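Local coordinates for protein glycerol kinase, putative (Plasmodium falciparum, PDB 2W40) that probably phosphorylates glycerol at the expense of ATP to give sn-glycerol 3-phosphate, as a member of the FGGY carbohydrate kinase family, at residues N83-V88 against V184-R189; V88-R93 against F141-L146; I103-T108 against N135-A140; T190-I195 against K203-F208. All blocks are in the same frame, centred on the assembly; numbering follows the deposited sequence. Where two conformers were deposited one is given.

Contact 1: N83-V88 against V184-R189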
# COMPACT_ATOMS: atom_id res chain seq x y z
N ASN C 83 -26.56 -18.10 5.10
CA ASN C 83 -25.14 -18.27 5.44
C ASN C 83 -24.20 -17.93 4.32
O ASN C 83 -24.56 -18.02 3.16
CB ASN C 83 -24.90 -19.78 5.69
CG ASN C 83 -25.30 -20.64 4.46
OD1 ASN C 83 -26.51 -20.81 4.18
ND2 ASN C 83 -24.26 -21.29 3.76
N GLN C 84 -23.00 -17.52 4.70
CA GLN C 84 -21.87 -17.43 3.81
C GLN C 84 -21.76 -18.79 3.07
O GLN C 84 -21.76 -19.88 3.72
CB GLN C 84 -20.59 -17.18 4.64
CG GLN C 84 -20.37 -18.10 5.82
CD GLN C 84 -18.91 -18.23 6.29
OE1 GLN C 84 -17.98 -18.14 5.48
NE2 GLN C 84 -18.74 -18.55 7.57
N ARG C 85 -21.71 -18.72 1.76
CA ARG C 85 -21.72 -19.89 0.90
C ARG C 85 -20.24 -20.43 0.77
O ARG C 85 -19.30 -19.73 1.19
CB ARG C 85 -22.31 -19.52 -0.41
CG ARG C 85 -23.77 -19.01 -0.31
CD ARG C 85 -24.34 -18.39 -1.64
NE ARG C 85 -23.46 -17.32 -2.03
CZ ARG C 85 -23.42 -16.76 -3.24
NH1 ARG C 85 -24.33 -17.10 -4.15
NH2 ARG C 85 -22.44 -15.94 -3.57
N GLU C 86 -20.10 -21.61 0.12
CA GLU C 86 -18.85 -22.24 -0.31
C GLU C 86 -17.97 -22.75 0.85
O GLU C 86 -17.36 -23.77 0.76
CB GLU C 86 -18.04 -21.39 -1.24
CG GLU C 86 -18.71 -21.02 -2.58
CD GLU C 86 -19.49 -19.70 -2.55
OE1 GLU C 86 -19.27 -18.88 -1.62
OE2 GLU C 86 -20.31 -19.46 -3.47
N THR C 87 -17.91 -21.96 1.90
CA THR C 87 -17.18 -22.31 3.11
C THR C 87 -17.61 -23.73 3.49
O THR C 87 -18.79 -24.07 3.49
CB THR C 87 -17.54 -21.33 4.21
OG1 THR C 87 -17.07 -20.03 3.81
CG2 THR C 87 -16.90 -21.75 5.57
N VAL C 88 -16.60 -24.56 3.83
CA VAL C 88 -16.84 -26.01 3.99
C VAL C 88 -16.18 -26.50 5.30
O VAL C 88 -15.05 -26.09 5.66
CB VAL C 88 -16.47 -26.86 2.73
CG1 VAL C 88 -14.98 -26.76 2.49
CG2 VAL C 88 -16.96 -28.30 2.86
N VAL C 184 -30.96 -26.39 -2.23
CA VAL C 184 -30.48 -26.33 -3.61
C VAL C 184 -29.54 -25.15 -3.94
O VAL C 184 -28.64 -25.26 -4.78
CB VAL C 184 -31.67 -26.24 -4.60
CG1 VAL C 184 -32.51 -27.51 -4.71
CG2 VAL C 184 -32.56 -25.06 -4.27
N THR C 185 -29.70 -24.01 -3.30
CA THR C 185 -28.80 -22.87 -3.51
C THR C 185 -27.37 -23.11 -2.98
O THR C 185 -26.40 -22.94 -3.74
CB THR C 185 -29.36 -21.52 -3.05
OG1 THR C 185 -29.42 -21.46 -1.60
CG2 THR C 185 -30.75 -21.29 -3.70
N ASN C 186 -27.27 -23.62 -1.74
CA ASN C 186 -25.98 -23.96 -1.19
C ASN C 186 -25.33 -25.13 -1.92
O ASN C 186 -24.12 -25.08 -2.17
CB ASN C 186 -26.10 -24.25 0.30
CG ASN C 186 -26.02 -22.95 1.16
OD1 ASN C 186 -24.97 -22.30 1.21
ND2 ASN C 186 -27.08 -22.63 1.85
N ALA C 187 -26.13 -26.13 -2.28
CA ALA C 187 -25.58 -27.28 -3.02
C ALA C 187 -24.97 -26.83 -4.35
O ALA C 187 -24.00 -27.44 -4.84
CB ALA C 187 -26.59 -28.40 -3.24
N SER C 188 -25.52 -25.78 -4.97
CA SER C 188 -25.07 -25.29 -6.28
C SER C 188 -23.67 -24.58 -6.22
O SER C 188 -23.10 -24.25 -7.26
CB SER C 188 -26.12 -24.38 -6.88
OG SER C 188 -26.04 -23.07 -6.36
N ARG C 189 -23.19 -24.38 -4.95
CA ARG C 189 -21.98 -23.64 -4.66
C ARG C 189 -20.79 -24.56 -4.35
O ARG C 189 -19.72 -24.14 -3.89
CB ARG C 189 -22.18 -22.68 -3.54
CG ARG C 189 -23.40 -21.81 -3.72
CD ARG C 189 -23.44 -21.06 -5.03
NE ARG C 189 -22.37 -20.05 -5.12
CZ ARG C 189 -22.33 -18.99 -5.92
NH1 ARG C 189 -23.26 -18.79 -6.87
NH2 ARG C 189 -21.37 -18.09 -5.80
O HOH W 1 -22.66 -22.99 -0.22
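Beside the bound glycerol, Arg85 and Glu86 of the loop between strands 74-83 and 88-92 meet Arg189, which follows helix 184-187. Glu86 OE2 takes both hydrogen bonds of a salt bridge, from Arg189 NE at 2.7 Å and from Arg189 NH2 at 2.9 Å. The acid oxygen lies in the guanidinium plane, while the carboxylate is turned 58° from it. Bends at chi2 and chi3 fold the Arg189 chain and bring its NE side to the acid. The guanidinium of Arg85 stacks on that of Arg189, with centres 3.6 Å apart and planes at 25°. Arg85 NH1 sits over the centre of the Arg189 guanidinium. Glu308 forms salt bridges to both arginines, which would offset their like charge. Further along, Asn83 and Asn186 pair through their amides. Asn186 ND2 meets a lone pair of Asn83 OD1 at 3.0 Å. Asn83 ND2 returns a bond of 2.8 Å to Asn186 OD1, from above its carbonyl plane. A water connects Glu86 N with Asn186 OD1. Arg85 N and Glu86 OE1 hydrogen-bond the glycerol, and this Arg-Glu pair is typical of the glycerol site of FGGY glycerol kinases.

Contact 2: V88-R93 against F141-L146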
# COMPACT_ATOMS: atom_id res chain seq x y z
N VAL C 88 -16.60 -24.56 3.83
CA VAL C 88 -16.84 -26.01 3.99
C VAL C 88 -16.18 -26.50 5.30
O VAL C 88 -15.05 -26.09 5.66
CB VAL C 88 -16.47 -26.86 2.73
CG1 VAL C 88 -14.98 -26.76 2.49
CG2 VAL C 88 -16.96 -28.30 2.86
N ILE C 89 -16.92 -27.39 5.94
CA ILE C 89 -16.46 -28.10 7.19
C ILE C 89 -16.73 -29.60 6.91
O ILE C 89 -17.75 -30.00 6.36
CB ILE C 89 -17.17 -27.65 8.47
CG1 ILE C 89 -17.07 -26.13 8.68
CG2 ILE C 89 -16.63 -28.36 9.75
CD1 ILE C 89 -18.36 -25.70 9.41
N ILE C 90 -15.77 -30.42 7.34
CA ILE C 90 -15.92 -31.89 7.34
C ILE C 90 -15.84 -32.28 8.85
O ILE C 90 -14.88 -31.91 9.60
CB ILE C 90 -14.86 -32.64 6.49
CG1 ILE C 90 -14.88 -32.07 5.05
CG2 ILE C 90 -15.08 -34.17 6.48
CD1 ILE C 90 -13.88 -32.70 4.06
N TRP C 91 -16.87 -32.99 9.28
CA TRP C 91 -16.94 -33.37 10.68
C TRP C 91 -17.32 -34.85 10.87
O TRP C 91 -17.72 -35.51 9.96
CB TRP C 91 -17.93 -32.53 11.48
CG TRP C 91 -19.39 -32.52 11.08
CD1 TRP C 91 -20.40 -33.26 11.62
CD2 TRP C 91 -20.04 -31.62 10.12
NE1 TRP C 91 -21.59 -32.96 11.04
CE2 TRP C 91 -21.43 -31.94 10.13
CE3 TRP C 91 -19.58 -30.65 9.23
CZ2 TRP C 91 -22.36 -31.24 9.34
CZ3 TRP C 91 -20.52 -29.95 8.44
CH2 TRP C 91 -21.88 -30.24 8.50
N ASP C 92 -17.09 -35.34 12.09
CA ASP C 92 -17.45 -36.69 12.48
C ASP C 92 -19.00 -36.76 12.67
O ASP C 92 -19.55 -35.99 13.45
CB ASP C 92 -16.79 -37.09 13.80
CG ASP C 92 -17.22 -38.48 14.24
OD1 ASP C 92 -17.02 -39.42 13.49
OD2 ASP C 92 -17.66 -38.60 15.38
N ARG C 93 -19.66 -37.69 12.01
CA ARG C 93 -21.11 -37.84 12.09
C ARG C 93 -21.64 -38.10 13.50
O ARG C 93 -22.60 -37.50 13.98
CB ARG C 93 -21.50 -38.97 11.16
CG ARG C 93 -22.98 -39.30 11.12
CD ARG C 93 -23.35 -40.13 9.90
NE ARG C 93 -22.47 -41.27 9.69
CZ ARG C 93 -22.46 -42.36 10.44
NH1 ARG C 93 -23.28 -42.46 11.50
NH2 ARG C 93 -21.63 -43.31 10.16
N PHE C 141 -12.70 -27.98 -4.40
CA PHE C 141 -11.20 -28.10 -4.28
C PHE C 141 -10.69 -28.00 -2.87
O PHE C 141 -9.66 -28.58 -2.54
CB PHE C 141 -10.45 -27.08 -5.15
CG PHE C 141 -10.39 -27.46 -6.61
CD1 PHE C 141 -9.34 -28.23 -7.06
CD2 PHE C 141 -11.36 -27.07 -7.51
CE1 PHE C 141 -9.22 -28.65 -8.38
CE2 PHE C 141 -11.25 -27.48 -8.84
CZ PHE C 141 -10.16 -28.28 -9.27
N LYS C 142 -11.45 -27.32 -2.02
CA LYS C 142 -11.16 -27.35 -0.55
C LYS C 142 -11.38 -28.72 0.06
O LYS C 142 -10.58 -29.18 0.90
CB LYS C 142 -12.01 -26.26 0.08
CG LYS C 142 -11.41 -24.99 -0.45
CD LYS C 142 -12.38 -24.23 -1.20
CE LYS C 142 -12.95 -23.10 -0.48
NZ LYS C 142 -12.44 -21.86 -1.04
N ILE C 143 -12.41 -29.41 -0.38
CA ILE C 143 -12.68 -30.71 0.14
C ILE C 143 -11.49 -31.60 -0.32
O ILE C 143 -10.99 -32.43 0.43
CB ILE C 143 -13.99 -31.22 -0.45
CG1 ILE C 143 -15.23 -30.42 0.13
CG2 ILE C 143 -14.16 -32.74 -0.18
CD1 ILE C 143 -16.59 -30.55 -0.74
N LEU C 144 -11.17 -31.52 -1.63
CA LEU C 144 -10.05 -32.26 -2.18
C LEU C 144 -8.75 -32.02 -1.41
O LEU C 144 -8.01 -32.96 -1.03
CB LEU C 144 -9.87 -31.98 -3.64
CG LEU C 144 -8.69 -32.74 -4.36
CD1 LEU C 144 -8.82 -34.25 -4.26
CD2 LEU C 144 -8.62 -32.25 -5.83
N TRP C 145 -8.44 -30.79 -1.14
CA TRP C 145 -7.27 -30.48 -0.38
C TRP C 145 -7.28 -31.17 0.98
O TRP C 145 -6.26 -31.74 1.42
CB TRP C 145 -7.17 -28.97 -0.16
CG TRP C 145 -5.88 -28.54 0.48
CD1 TRP C 145 -4.73 -28.16 -0.17
CD2 TRP C 145 -5.60 -28.44 1.87
NE1 TRP C 145 -3.79 -27.82 0.76
CE2 TRP C 145 -4.27 -28.02 2.00
CE3 TRP C 145 -6.33 -28.71 3.03
CZ2 TRP C 145 -3.68 -27.79 3.23
CZ3 TRP C 145 -5.74 -28.49 4.25
CH2 TRP C 145 -4.41 -28.09 4.33
N LEU C 146 -8.41 -31.12 1.68
CA LEU C 146 -8.56 -31.78 3.01
C LEU C 146 -8.29 -33.29 2.92
O LEU C 146 -7.57 -33.85 3.74
CB LEU C 146 -9.93 -31.47 3.63
CG LEU C 146 -10.02 -30.04 4.13
CD1 LEU C 146 -11.54 -29.72 4.36
CD2 LEU C 146 -9.15 -29.87 5.37
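Val88 and Ile143 cross at about a right angle where strand 88-92 passes helix 140-149. Val88 points at the helix and divides its two methyls between neighbouring helix residues. Val88 CG1 lies between the backbone N and the carbonyl carbon (chi1 65°) and touches Lys142 CB at 3.9 Å. Val88 CG2, anti to the backbone N, meets Ile143 CG1, also at 3.9 Å. Two residues on, Ile90 also points at the helix. Its side chain and that of Leu146 run past each other in opposite directions. Ile90 CD1 does the touching, 3.8 Å from Leu146 CD1 and 4.2 Å from Ile143 CG2. Lys142 adds only the base of its chain. The rest bends away, and its NZ bonds to Thr136 O and Val104 O. The strand and helix segments run in roughly the same direction, 38° apart, with their axes 9.2 Å from each other at the closest. Ile164 and Ala162 of the partner strand 162-166 touch this layer too. No hydrogen bond joins the two segments. The contact is therefore held by van der Waals packing of buried aliphatic groups, so the fit between strand and helix probably rests on the shapes of these groups.

Contact 3: I103-T108 against N135-A140; sequences IVWLDT and NTYFSA. With EDO (1,2-ethanediol), chain B.
Trp105 CG lies between its backbone N and carbonyl carbon (chi1 63°), and Tyr137 CG opposite its backbone N (chi1 174°). The side chains lie side by side, pointing the same way, and meet rim to rim, with Trp105 CE3 3.6 Å from Tyr137 CE1. The planes stand 63° apart. Tyr137 OH hydrogen-bonds the bound glycerol, and Trp105 NE1 bonds Thr13 OG1. The nearest side-chain atoms of Trp105 and ADP-binding Thr270 are about 4 Å apart. Away from the rings a water connects the two loops, 3.0 Å from Trp105 O, 2.9 Å from Asp107 O and 3.0 Å from Thr136 OG1. The methyl Thr108 CG2 touches Thr136 OG1 at 3.8 Å. Asp107 O and Thr136 O, both acceptors, lie 3.2 Å apart. The charge of Lys142 probably eases that approach. Val104 to Asp107 form a type I turn. Asn135 OD1 accepts from Tyr137 N, an Asx turn, and from Phe138 N, completing an Asx motif. Leu106 O accepts from a 1,2-ethanediol, and its side chain packs on Phe373 of the second subunit. The first loop runs from strand 102-103 to helix 111-118, the second from helix 123-130 to helix 140-149, and Ile290 of strand 290-295 touches Tyr137.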
# COMPACT_ATOMS: atom_id res chain seq x y z
N ILE C 103 -12.79 -24.08 5.99
CA ILE C 103 -12.04 -23.41 4.99
C ILE C 103 -13.00 -22.51 4.20
O ILE C 103 -14.00 -22.98 3.62
CB ILE C 103 -11.31 -24.36 4.01
CG1 ILE C 103 -10.31 -25.25 4.81
CG2 ILE C 103 -10.51 -23.52 2.99
CD1 ILE C 103 -9.58 -26.32 3.98
N VAL C 104 -12.73 -21.20 4.31
CA VAL C 104 -13.70 -20.16 3.91
C VAL C 104 -13.66 -20.02 2.40
O VAL C 104 -12.64 -20.34 1.70
CB VAL C 104 -13.42 -18.83 4.69
CG1 VAL C 104 -14.40 -17.73 4.42
CG2 VAL C 104 -13.46 -19.09 6.21
N TRP C 105 -14.74 -19.46 1.88
CA TRP C 105 -14.85 -19.16 0.41
C TRP C 105 -13.64 -18.36 -0.10
O TRP C 105 -13.30 -18.44 -1.23
CB TRP C 105 -16.23 -18.55 0.12
CG TRP C 105 -16.50 -17.24 0.77
CD1 TRP C 105 -17.10 -17.06 1.97
CD2 TRP C 105 -16.28 -15.92 0.22
NE1 TRP C 105 -17.28 -15.71 2.22
CE2 TRP C 105 -16.78 -14.98 1.17
CE3 TRP C 105 -15.83 -15.44 -1.02
CZ2 TRP C 105 -16.72 -13.56 0.93
CZ3 TRP C 105 -15.80 -14.09 -1.26
CH2 TRP C 105 -16.24 -13.16 -0.29
N LEU C 106 -13.19 -17.42 0.70
CA LEU C 106 -12.04 -16.53 0.41
C LEU C 106 -10.65 -17.21 0.39
O LEU C 106 -9.67 -16.60 -0.08
CB LEU C 106 -12.00 -15.37 1.40
CG LEU C 106 -12.99 -14.22 1.16
CD1 LEU C 106 -13.07 -13.28 2.43
CD2 LEU C 106 -12.61 -13.42 -0.18
N ASP C 107 -10.57 -18.45 0.87
CA ASP C 107 -9.31 -19.19 0.91
C ASP C 107 -8.89 -19.47 -0.54
O ASP C 107 -9.69 -19.85 -1.35
CB ASP C 107 -9.51 -20.52 1.68
CG ASP C 107 -8.23 -21.29 1.92
OD1 ASP C 107 -7.67 -21.24 3.05
OD2 ASP C 107 -7.81 -21.93 0.93
N THR C 108 -7.60 -19.36 -0.77
CA THR C 108 -7.07 -19.65 -2.11
C THR C 108 -5.88 -20.61 -2.15
O THR C 108 -5.11 -20.64 -3.14
CB THR C 108 -6.61 -18.32 -2.78
OG1 THR C 108 -5.68 -17.60 -1.96
CG2 THR C 108 -7.80 -17.43 -3.12
N ASN C 135 -12.45 -23.43 -9.95
CA ASN C 135 -11.95 -22.23 -9.34
C ASN C 135 -11.54 -22.49 -7.89
O ASN C 135 -11.74 -23.59 -7.40
CB ASN C 135 -13.00 -21.11 -9.50
CG ASN C 135 -14.31 -21.44 -8.83
OD1 ASN C 135 -14.30 -21.98 -7.65
ND2 ASN C 135 -15.44 -21.09 -9.49
N THR C 136 -10.98 -21.48 -7.26
CA THR C 136 -10.54 -21.60 -5.87
C THR C 136 -11.63 -21.32 -4.86
O THR C 136 -11.39 -21.40 -3.63
CB THR C 136 -9.35 -20.68 -5.53
OG1 THR C 136 -9.81 -19.35 -5.73
CG2 THR C 136 -8.14 -20.92 -6.49
N TYR C 137 -12.81 -20.97 -5.39
CA TYR C 137 -13.92 -20.27 -4.68
C TYR C 137 -14.94 -21.31 -4.13
O TYR C 137 -15.33 -21.25 -2.93
CB TYR C 137 -14.56 -19.34 -5.71
CG TYR C 137 -15.81 -18.59 -5.31
CD1 TYR C 137 -16.03 -18.17 -3.98
CD2 TYR C 137 -16.67 -18.20 -6.26
CE1 TYR C 137 -17.22 -17.40 -3.67
CE2 TYR C 137 -17.82 -17.51 -5.95
CZ TYR C 137 -18.07 -17.07 -4.67
OH TYR C 137 -19.24 -16.35 -4.43
N PHE C 138 -15.41 -22.22 -5.01
CA PHE C 138 -16.36 -23.30 -4.65
C PHE C 138 -15.81 -24.31 -3.69
O PHE C 138 -14.65 -24.31 -3.44
CB PHE C 138 -16.99 -23.86 -5.88
CG PHE C 138 -18.10 -23.01 -6.47
CD1 PHE C 138 -18.20 -21.64 -6.24
CD2 PHE C 138 -19.12 -23.63 -7.19
CE1 PHE C 138 -19.28 -20.90 -6.77
CE2 PHE C 138 -20.19 -22.90 -7.74
CZ PHE C 138 -20.21 -21.53 -7.56
N SER C 139 -16.67 -25.14 -3.10
CA SER C 139 -16.23 -26.00 -1.98
C SER C 139 -15.27 -27.12 -2.45
O SER C 139 -14.40 -27.55 -1.65
CB SER C 139 -17.42 -26.67 -1.30
OG SER C 139 -18.34 -25.72 -0.86
N ALA C 140 -15.50 -27.60 -3.68
CA ALA C 140 -14.94 -28.93 -4.09
C ALA C 140 -13.41 -29.00 -3.94
O ALA C 140 -12.89 -29.99 -3.41
CB ALA C 140 -15.28 -29.26 -5.53
C1 EDO B . -5.69 -15.42 3.10
O1 EDO B . -4.22 -14.88 3.05
C2 EDO B . -6.87 -15.24 2.04
O2 EDO B . -7.26 -16.02 0.81
O HOH W 2 -11.18 -18.23 -3.31

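Contact 4: T190-I195 against K203-F208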
# COMPACT_ATOMS: atom_id res chain seq x y z
N THR C 190 -21.04 -25.84 -4.55
CA THR C 190 -20.07 -26.87 -4.11
C THR C 190 -19.15 -27.41 -5.23
O THR C 190 -18.06 -27.99 -4.90
CB THR C 190 -20.84 -28.09 -3.49
OG1 THR C 190 -21.61 -28.72 -4.51
CG2 THR C 190 -21.64 -27.78 -2.20
N LEU C 191 -19.59 -27.29 -6.50
CA LEU C 191 -18.93 -27.86 -7.68
C LEU C 191 -19.22 -29.38 -7.78
O LEU C 191 -18.59 -30.09 -8.55
CB LEU C 191 -17.45 -27.56 -7.74
CG LEU C 191 -16.94 -26.62 -8.82
CD1 LEU C 191 -15.46 -26.12 -8.62
CD2 LEU C 191 -17.11 -27.30 -10.08
N LEU C 192 -20.16 -29.87 -6.90
CA LEU C 192 -20.56 -31.28 -6.83
C LEU C 192 -21.99 -31.58 -7.33
O LEU C 192 -22.34 -32.77 -7.44
CB LEU C 192 -20.39 -31.87 -5.45
CG LEU C 192 -19.05 -31.66 -4.83
CD1 LEU C 192 -19.17 -32.15 -3.38
CD2 LEU C 192 -17.96 -32.37 -5.65
N MET C 193 -22.82 -30.53 -7.53
CA MET C 193 -24.20 -30.76 -7.88
C MET C 193 -24.36 -30.56 -9.40
O MET C 193 -23.80 -29.62 -9.95
CB MET C 193 -25.07 -29.74 -7.18
CG MET C 193 -26.55 -30.08 -7.28
SD MET C 193 -27.66 -28.77 -6.68
CE MET C 193 -27.66 -27.63 -8.12
N ASP C 194 -25.22 -31.37 -10.01
CA ASP C 194 -25.68 -31.22 -11.39
C ASP C 194 -26.67 -30.04 -11.40
O ASP C 194 -27.72 -30.10 -10.72
CB ASP C 194 -26.33 -32.48 -11.87
CG ASP C 194 -26.73 -32.38 -13.38
OD1 ASP C 194 -27.30 -31.37 -13.83
OD2 ASP C 194 -26.49 -33.40 -14.12
N ILE C 195 -26.27 -28.95 -12.05
CA ILE C 195 -27.09 -27.70 -12.03
C ILE C 195 -28.49 -27.81 -12.66
O ILE C 195 -29.37 -27.02 -12.35
CB ILE C 195 -26.27 -26.57 -12.72
CG1 ILE C 195 -26.80 -25.14 -12.42
CG2 ILE C 195 -26.17 -26.68 -14.21
CD1 ILE C 195 -26.85 -24.82 -10.97
N LYS C 203 -19.92 -38.20 -11.14
CA LYS C 203 -18.70 -37.89 -11.86
C LYS C 203 -17.91 -36.79 -11.17
O LYS C 203 -16.70 -36.85 -10.97
CB LYS C 203 -19.04 -37.50 -13.31
CG LYS C 203 -19.54 -38.60 -14.25
CD LYS C 203 -19.53 -38.19 -15.75
CE LYS C 203 -20.40 -39.19 -16.53
NZ LYS C 203 -21.82 -39.17 -15.99
N MET C 204 -18.59 -35.69 -10.76
CA MET C 204 -17.90 -34.68 -10.03
C MET C 204 -17.32 -35.21 -8.71
O MET C 204 -16.21 -34.82 -8.29
CB MET C 204 -18.84 -33.52 -9.71
CG MET C 204 -19.42 -32.75 -10.93
SD MET C 204 -18.18 -32.27 -12.17
CE MET C 204 -16.90 -31.45 -11.21
N CYS C 205 -18.10 -36.01 -8.00
CA CYS C 205 -17.60 -36.60 -6.74
C CYS C 205 -16.33 -37.40 -6.96
O CYS C 205 -15.41 -37.33 -6.19
CB CYS C 205 -18.70 -37.40 -6.06
SG CYS C 205 -19.99 -36.29 -5.30
N LYS C 206 -16.30 -38.13 -8.07
CA LYS C 206 -15.10 -38.94 -8.43
C LYS C 206 -13.91 -38.08 -8.69
O LYS C 206 -12.80 -38.34 -8.16
CB LYS C 206 -15.40 -39.89 -9.63
CG LYS C 206 -14.22 -40.72 -10.06
CD LYS C 206 -14.51 -41.56 -11.35
CE LYS C 206 -13.34 -42.56 -11.72
NZ LYS C 206 -12.92 -43.36 -10.50
N ILE C 207 -14.11 -36.96 -9.38
CA ILE C 207 -13.02 -36.06 -9.64
C ILE C 207 -12.43 -35.59 -8.33
O ILE C 207 -11.20 -35.58 -8.18
CB ILE C 207 -13.52 -34.80 -10.48
CG1 ILE C 207 -13.92 -35.19 -11.92
CG2 ILE C 207 -12.47 -33.68 -10.48
CD1 ILE C 207 -14.65 -34.00 -12.72
N PHE C 208 -13.31 -35.28 -7.36
CA PHE C 208 -12.85 -34.68 -6.14
C PHE C 208 -12.52 -35.67 -5.02
O PHE C 208 -12.34 -35.28 -3.87
CB PHE C 208 -13.80 -33.58 -5.74
CG PHE C 208 -13.70 -32.38 -6.66
CD1 PHE C 208 -12.56 -31.59 -6.67
CD2 PHE C 208 -14.74 -32.07 -7.57
CE1 PHE C 208 -12.42 -30.52 -7.58
CE2 PHE C 208 -14.62 -31.00 -8.45
CZ PHE C 208 -13.49 -30.23 -8.46
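Leu192 makes most of the apolar contact with the short helix 202-207 and with Phe208 at its end. One methyl does the work. Leu192 CD2 lies 3.8 Å from Phe208 CD2, 4.3 Å from Met204 CB and 4.4 Å from Cys205 SG. Leu192 CG stands beside the backbone N (chi1 -51°), which turns this branch to the helix. Leu192 and Phe208 meet at a slant. Leu191 adds a looser touch, with its CD2 4.3 Å from Met204 CE.

A second kind of contact joins a carbonyl to carbon. Bends at chi2 and chi3 curl the Met204 chain round Leu191 O. Met204 CE comes to 3.4 Å of Leu191 O, and Met204 CB to 3.6 Å. Leu191 O is buried and has no hydrogen-bonding partner in the model, so it faces methionine carbon in place of a donor.

Hydrogen bonds act within the segments, not between them. Thr190 OG1 accepts from Leu192 N at 3.0 Å and makes an ST turn at the start of the loop. Phe208 N still bonds back to Met204 O.

Ala140 of helix 140-149 packs on Leu191, Leu192 and Phe208, and Phe141 meets the Phe208 ring edge to face. This is a short helix packed against the loop that leads into it, inside the N-terminal FGGY domain and away from the ADP-binding residues.

All four contacts lie in the N-terminal FGGY domain, with centres 11 to 15 Å apart. Along the chain contact 3 is nested inside contact 2, and contact 2 inside contact 1. Contact 4 follows in series. Contacts 1 and 2 share Val88, whose backbone O meets Ile103 N of contact 3. Glu86 O also reaches Ser139 OG, joining contacts 1 and 3 beside the bound glycerol. Helix 140-149 links the rest. Its Lys142 ties contact 2 to contact 3, while Ala140, Phe141 and Ile143 touch contact 4. Contacts 1 and 3 thus lie at the glycerol, through Arg85, Glu86 and Tyr137, and contacts 2 and 4 are apolar packing on helix 140-149.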